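Local coordinates for hypothetical protein BT_3535 (Bacteroides thetaiotaomicron VPI-5482, PDB 3KNY) that is of unknown function, a two-domain protein of the BT_3535-like family that is probably exported as a lipoprotein by this gut bacterium, at residues Y133-G138 and R204-T209; S178-D183 and K187-S192. All blocks are in the same frame, centred on the assembly; numbering follows the deposited sequence.

Contact 1: residues Y133-G138 and R204-T209; sequences YTHSLG and RKVEVT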
loop_
_atom_site.group_PDB
_atom_site.type_symbol
_atom_site.label_atom_id
_atom_site.label_comp_id
_atom_site.label_asym_id
_atom_site.label_seq_id
_atom_site.Cartn_x
_atom_site.Cartn_y
_atom_site.Cartn_z
ATOM N N TYR A 133 6.542 3.767 4.155
ATOM C CA TYR A 133 7.926 4.172 3.963
ATOM C C TYR A 133 8.852 3.344 4.816
ATOM O O TYR A 133 8.482 2.941 5.912
ATOM C CB TYR A 133 8.095 5.662 4.272
ATOM C CG TYR A 133 9.531 6.113 4.375
ATOM C CD1 TYR A 133 10.285 6.325 3.254
ATOM C CD2 TYR A 133 10.137 6.304 5.610
ATOM C CE1 TYR A 133 11.610 6.730 3.342
ATOM C CE2 TYR A 133 11.454 6.709 5.710
ATOM C CZ TYR A 133 12.184 6.916 4.568
ATOM O OH TYR A 133 13.489 7.302 4.648
ATOM N N THR A 134 10.049 3.066 4.291
ATOM C CA THR A 134 11.081 2.319 5.040
ATOM C C THR A 134 12.419 2.934 4.778
ATOM O O THR A 134 12.849 2.989 3.651
ATOM C CB THR A 134 11.168 0.842 4.636
ATOM O OG1 THR A 134 9.880 0.231 4.795
ATOM C CG2 THR A 134 12.145 0.153 5.509
ATOM N N HIS A 135 13.072 3.430 5.814
ATOM C CA HIS A 135 14.373 4.043 5.629
ATOM C C HIS A 135 15.387 2.915 5.421
ATOM O O HIS A 135 15.214 1.804 5.951
ATOM C CB HIS A 135 14.755 4.917 6.831
ATOM C CG HIS A 135 15.945 5.790 6.582
ATOM N ND1 HIS A 135 17.237 5.310 6.608
ATOM C CD2 HIS A 135 16.040 7.111 6.308
ATOM C CE1 HIS A 135 18.076 6.291 6.337
ATOM N NE2 HIS A 135 17.376 7.398 6.150
ATOM N N SER A 136 16.440 3.204 4.660
ATOM C CA SER A 136 17.471 2.200 4.394
ATOM C C SER A 136 18.041 1.684 5.675
ATOM O O SER A 136 18.346 0.505 5.775
ATOM C CB SER A 136 18.590 2.738 3.520
ATOM O OG SER A 136 19.140 3.906 4.086
ATOM N N LEU A 137 18.160 2.544 6.674
ATOM C CA LEU A 137 18.684 2.105 7.973
ATOM C C LEU A 137 17.647 1.339 8.789
ATOM O O LEU A 137 17.972 0.894 9.853
ATOM C CB LEU A 137 19.233 3.296 8.783
ATOM C CG LEU A 137 20.479 3.976 8.192
ATOM C CD1 LEU A 137 20.755 5.312 8.861
ATOM C CD2 LEU A 137 21.679 3.063 8.332
ATOM N N GLY A 138 16.407 1.196 8.321
ATOM C CA GLY A 138 15.416 0.351 9.028
ATOM C C GLY A 138 14.096 0.955 9.511
ATOM O O GLY A 138 13.049 0.319 9.401
ATOM N N ARG A 204 24.094 10.272 15.432
ATOM C CA ARG A 204 23.547 11.133 14.378
ATOM C C ARG A 204 22.033 11.155 14.445
ATOM O O ARG A 204 21.422 10.100 14.443
ATOM C CB ARG A 204 23.939 10.587 13.004
ATOM C CG ARG A 204 25.348 10.927 12.562
ATOM C CD ARG A 204 25.918 9.873 11.605
ATOM N NE ARG A 204 26.664 8.821 12.328
ATOM N N LYS A 205 21.433 12.343 14.512
ATOM C CA LYS A 205 19.976 12.480 14.416
ATOM C C LYS A 205 19.618 12.480 12.933
ATOM O O LYS A 205 20.249 13.158 12.134
ATOM C CB LYS A 205 19.472 13.764 15.107
ATOM C CG LYS A 205 19.782 13.882 16.644
ATOM N N VAL A 206 18.643 11.682 12.537
ATOM C CA VAL A 206 18.193 11.704 11.146
ATOM C C VAL A 206 16.777 12.260 11.136
ATOM O O VAL A 206 15.947 11.837 11.927
ATOM C CB VAL A 206 18.222 10.280 10.508
ATOM C CG1 VAL A 206 17.698 10.289 9.072
ATOM C CG2 VAL A 206 19.615 9.724 10.565
ATOM N N GLU A 207 16.499 13.204 10.251
ATOM C CA GLU A 207 15.136 13.670 10.051
ATOM C C GLU A 207 14.765 13.566 8.607
ATOM O O GLU A 207 15.494 14.057 7.756
ATOM C CB GLU A 207 14.982 15.107 10.493
ATOM C CG GLU A 207 15.103 15.280 11.989
ATOM C CD GLU A 207 14.560 16.592 12.491
ATOM O OE1 GLU A 207 14.123 17.478 11.674
ATOM O OE2 GLU A 207 14.564 16.701 13.739
ATOM N N VAL A 208 13.625 12.943 8.325
ATOM C CA VAL A 208 13.184 12.767 6.951
ATOM C C VAL A 208 11.757 13.268 6.842
ATOM O O VAL A 208 10.904 12.879 7.638
ATOM C CB VAL A 208 13.236 11.275 6.518
ATOM C CG1 VAL A 208 12.929 11.127 5.040
ATOM C CG2 VAL A 208 14.585 10.709 6.826
ATOM N N THR A 209 11.512 14.149 5.876
ATOM C CA THR A 209 10.171 14.621 5.587
ATOM C C THR A 209 9.642 13.585 4.648
ATOM O O THR A 209 10.310 13.263 3.680
ATOM C CB THR A 209 10.168 16.024 4.967
ATOM O OG1 THR A 209 10.691 16.931 5.933
ATOM C CG2 THR A 209 8.766 16.478 4.662
#

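Contact 2: residues S178-D183 and K187-S192; sequences SSVSYD and KLIAAS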
loop_
_atom_site.group_PDB
_atom_site.type_symbol
_atom_site.label_atom_id
_atom_site.label_comp_id
_atom_site.label_asym_id
_atom_site.label_seq_id
_atom_site.Cartn_x
_atom_site.Cartn_y
_atom_site.Cartn_z
ATOM N N SER A 178 -1.720 12.888 8.611
ATOM C CA SER A 178 -2.024 11.672 7.898
ATOM C C SER A 178 -3.493 11.761 7.531
ATOM O O SER A 178 -4.220 12.571 8.088
ATOM C CB SER A 178 -1.784 10.471 8.778
ATOM O OG SER A 178 -2.622 10.577 9.922
ATOM N N SER A 179 -3.921 11.000 6.543
ATOM C CA SER A 179 -5.345 10.933 6.236
ATOM C C SER A 179 -5.735 9.559 5.752
ATOM O O SER A 179 -4.900 8.798 5.313
ATOM C CB SER A 179 -5.727 11.972 5.205
ATOM O OG SER A 179 -4.946 11.783 4.066
ATOM N N VAL A 180 -7.016 9.256 5.858
ATOM C CA VAL A 180 -7.569 8.003 5.380
ATOM C C VAL A 180 -8.945 8.272 4.822
ATOM O O VAL A 180 -9.720 9.048 5.369
ATOM C CB VAL A 180 -7.670 6.950 6.467
ATOM C CG1 VAL A 180 -8.185 5.650 5.882
ATOM C CG2 VAL A 180 -6.298 6.698 7.075
ATOM N N SER A 181 -9.246 7.668 3.697
ATOM C CA SER A 181 -10.536 7.834 3.117
ATOM C C SER A 181 -10.807 6.672 2.168
ATOM O O SER A 181 -9.890 5.936 1.808
ATOM C CB SER A 181 -10.573 9.128 2.365
ATOM O OG SER A 181 -9.922 8.936 1.139
ATOM N N TYR A 182 -12.064 6.494 1.787
ATOM C CA TYR A 182 -12.418 5.480 0.817
ATOM C C TYR A 182 -12.805 6.161 -0.504
ATOM O O TYR A 182 -13.688 7.008 -0.526
ATOM C CB TYR A 182 -13.546 4.623 1.363
ATOM C CG TYR A 182 -14.082 3.618 0.385
ATOM C CD1 TYR A 182 -13.297 2.571 -0.061
ATOM C CD2 TYR A 182 -15.397 3.702 -0.079
ATOM C CE1 TYR A 182 -13.800 1.635 -0.954
ATOM C CE2 TYR A 182 -15.902 2.784 -0.953
ATOM C CZ TYR A 182 -15.103 1.749 -1.390
ATOM O OH TYR A 182 -15.609 0.847 -2.291
ATOM N N ASP A 183 -12.111 5.807 -1.590
ATOM C CA ASP A 183 -12.391 6.358 -2.916
ATOM C C ASP A 183 -13.463 5.520 -3.583
ATOM O O ASP A 183 -13.219 4.372 -3.955
ATOM C CB ASP A 183 -11.133 6.364 -3.772
ATOM C CG ASP A 183 -11.374 6.939 -5.141
ATOM O OD1 ASP A 183 -12.452 6.680 -5.736
ATOM O OD2 ASP A 183 -10.480 7.647 -5.636
ATOM N N LYS A 187 -12.695 2.322 -5.661
ATOM C CA LYS A 187 -13.088 1.307 -4.674
ATOM C C LYS A 187 -11.877 0.846 -3.855
ATOM O O LYS A 187 -11.717 -0.339 -3.578
ATOM C CB LYS A 187 -13.809 0.139 -5.355
ATOM C CG LYS A 187 -15.045 0.590 -6.177
ATOM C CD LYS A 187 -15.652 -0.532 -7.063
ATOM C CE LYS A 187 -16.501 0.044 -8.205
ATOM N NZ LYS A 187 -17.209 1.307 -7.780
ATOM N N LEU A 188 -11.030 1.812 -3.482
ATOM C CA LEU A 188 -9.838 1.580 -2.659
ATOM C C LEU A 188 -9.877 2.422 -1.382
ATOM O O LEU A 188 -10.519 3.473 -1.349
ATOM C CB LEU A 188 -8.580 1.984 -3.437
ATOM C CG LEU A 188 -8.247 1.239 -4.722
ATOM C CD1 LEU A 188 -7.022 1.889 -5.381
ATOM C CD2 LEU A 188 -7.993 -0.225 -4.420
ATOM N N ILE A 189 -9.172 1.967 -0.347
ATOM C CA ILE A 189 -8.889 2.788 0.829
ATOM C C ILE A 189 -7.547 3.438 0.561
ATOM O O ILE A 189 -6.658 2.757 0.133
ATOM C CB ILE A 189 -8.811 1.937 2.102
ATOM C CG1 ILE A 189 -10.175 1.282 2.388
ATOM C CG2 ILE A 189 -8.412 2.768 3.301
ATOM C CD1 ILE A 189 -10.149 0.224 3.503
ATOM N N ALA A 190 -7.433 4.762 0.760
ATOM C CA ALA A 190 -6.181 5.538 0.573
ATOM C C ALA A 190 -5.736 6.022 1.917
ATOM O O ALA A 190 -6.513 6.657 2.601
ATOM C CB ALA A 190 -6.395 6.756 -0.314
ATOM N N ALA A 191 -4.495 5.722 2.291
ATOM C CA ALA A 191 -3.906 6.186 3.549
ATOM C C ALA A 191 -2.665 6.994 3.162
ATOM O O ALA A 191 -1.855 6.539 2.340
ATOM C CB ALA A 191 -3.524 4.989 4.468
ATOM N N SER A 192 -2.520 8.194 3.724
ATOM C CA SER A 192 -1.401 9.052 3.372
ATOM C C SER A 192 -0.754 9.601 4.590
ATOM O O SER A 192 -1.380 9.702 5.637
ATOM C CB SER A 192 -1.861 10.238 2.529
ATOM O OG SER A 192 -2.240 9.805 1.241
#

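Contact 1: residues Y133-G138 and R204-T209
Tyr-133, near the end of strand 124-134, meets Val-208 of strand 204-217, while His-135, just past the strand end, meets both Val-206 and Val-208. The phenol end of Tyr-133 does the touching, with OH 3.9 Å from CG1 and 4.2 Å from CG2 of Val-208, so the oxygen rests against both methyls. His-135 comes to the same residue with a carbon: its CD2 lies 3.9 Å from Val-208 CG2, the methyl standing at the ring edge, near the imidazole plane. Val-208 can serve two rings because CG1 is anti to its backbone N (chi1 -173°), which turns CG2 to the imidazole. Two residues earlier, Val-206 offers CG1 to His-135 NE2 at 4.1 Å, the two side chains approaching from opposite directions. From strand 188-201, Phe-199 meets the imidazole edge-to-face, and Val-10 touches both Tyr-133 and Val-208.

The next shell sets the imidazole. Leu-137 N donates to His-135 ND1 over 2.9 Å in an almost straight bond (170°) that lies in the ring plane, which fixes the ring's rotation and is consistent with the ring hydrogen being on NE2. This donor belongs to a type I turn from His-135 to Gly-138, closed by Gly-138 N on His-135 O at 2.7 Å. The turn begins the link to strand 140-149. Its last residue has backbone angles at which a CB would press on the carbonyl of Leu-137, a conformation suited to glycine.

No hydrogen bond crosses between the segments. Valine methyls here meet a phenol end and an imidazole, while each strand bonds its backbone to its own sheet neighbours and one polar bond, inside 133-138, orients the imidazole: a worked example of sheet packing through a chiefly apolar, non-directional contact.

Contact 2: residues S178-D183 and K187-S192
Ser-179 with Ser-192 and Ser-181 with Ala-190 are the hydrogen-bonded pairs of an antiparallel hairpin whose short strand axes come within 4.7 Å at an angle of 176°. Each pair exchanges two backbone bonds, as with Ala-190 N to Ser-181 O at 2.9 Å. Near the turn Asp-183 N donates to Leu-188 O over 2.8 Å, whereas Asp-183 O receives only weak bonds from Lys-187 N and Leu-188 N. Two residues thus face one, a G1 beta bulge, with Lys-187 in the left-handed backbone region. Asp-183 OD1 accepts the amide of Lys-186 in the turn.

Apolar contacts gather on the face of Val-180, Tyr-182, Ile-189 and Ala-191. Val-180 lays CG1 3.9 Å from Ile-189 CG2 and CG2 4.2 Å from Ala-191 CB. A chi1 of 175° swings the Tyr-182 ring away from its own backbone N and obliquely past the backbone of Lys-187 and Leu-188: CD1 sits 3.2 Å from Leu-188 O, and OH reaches Lys-187 CB at 3.6 Å. Were Tyr-182 an alanine, a gap would probably open at the bulge, leaving Lys-187 and the Leu-188 carbonyl without the ring beside them.

On this face Val-180 packs on strands 140-149 and 154-164, which also receive Ile-189 and Tyr-182 respectively. Beyond the hairpin, strand 204-217 continues the sheet, bonded to Ile-189 and Ala-191 through Met-216 and Gly-214.

Overall arrangement
Both contacts involve the same mixed sheet, in which strand 188-201 of contact 2 lies antiparallel to strand 204-217 of contact 1, the next strand in the chain. Their centres are 24 Å apart and their nearest atoms about 9 Å, so they do not touch. Along the chain contact 2 is nested within the loop that contact 1 closes. Contact 2 pairs neighbours in sequence as a hairpin within the mixed sheet, and one of its faces also packs on the three-stranded antiparallel sheet, whereas contact 1 lies wholly between the two sheets, across a long separation. Together they illustrate how local pairing and distant packing combine in a two-sheet beta domain.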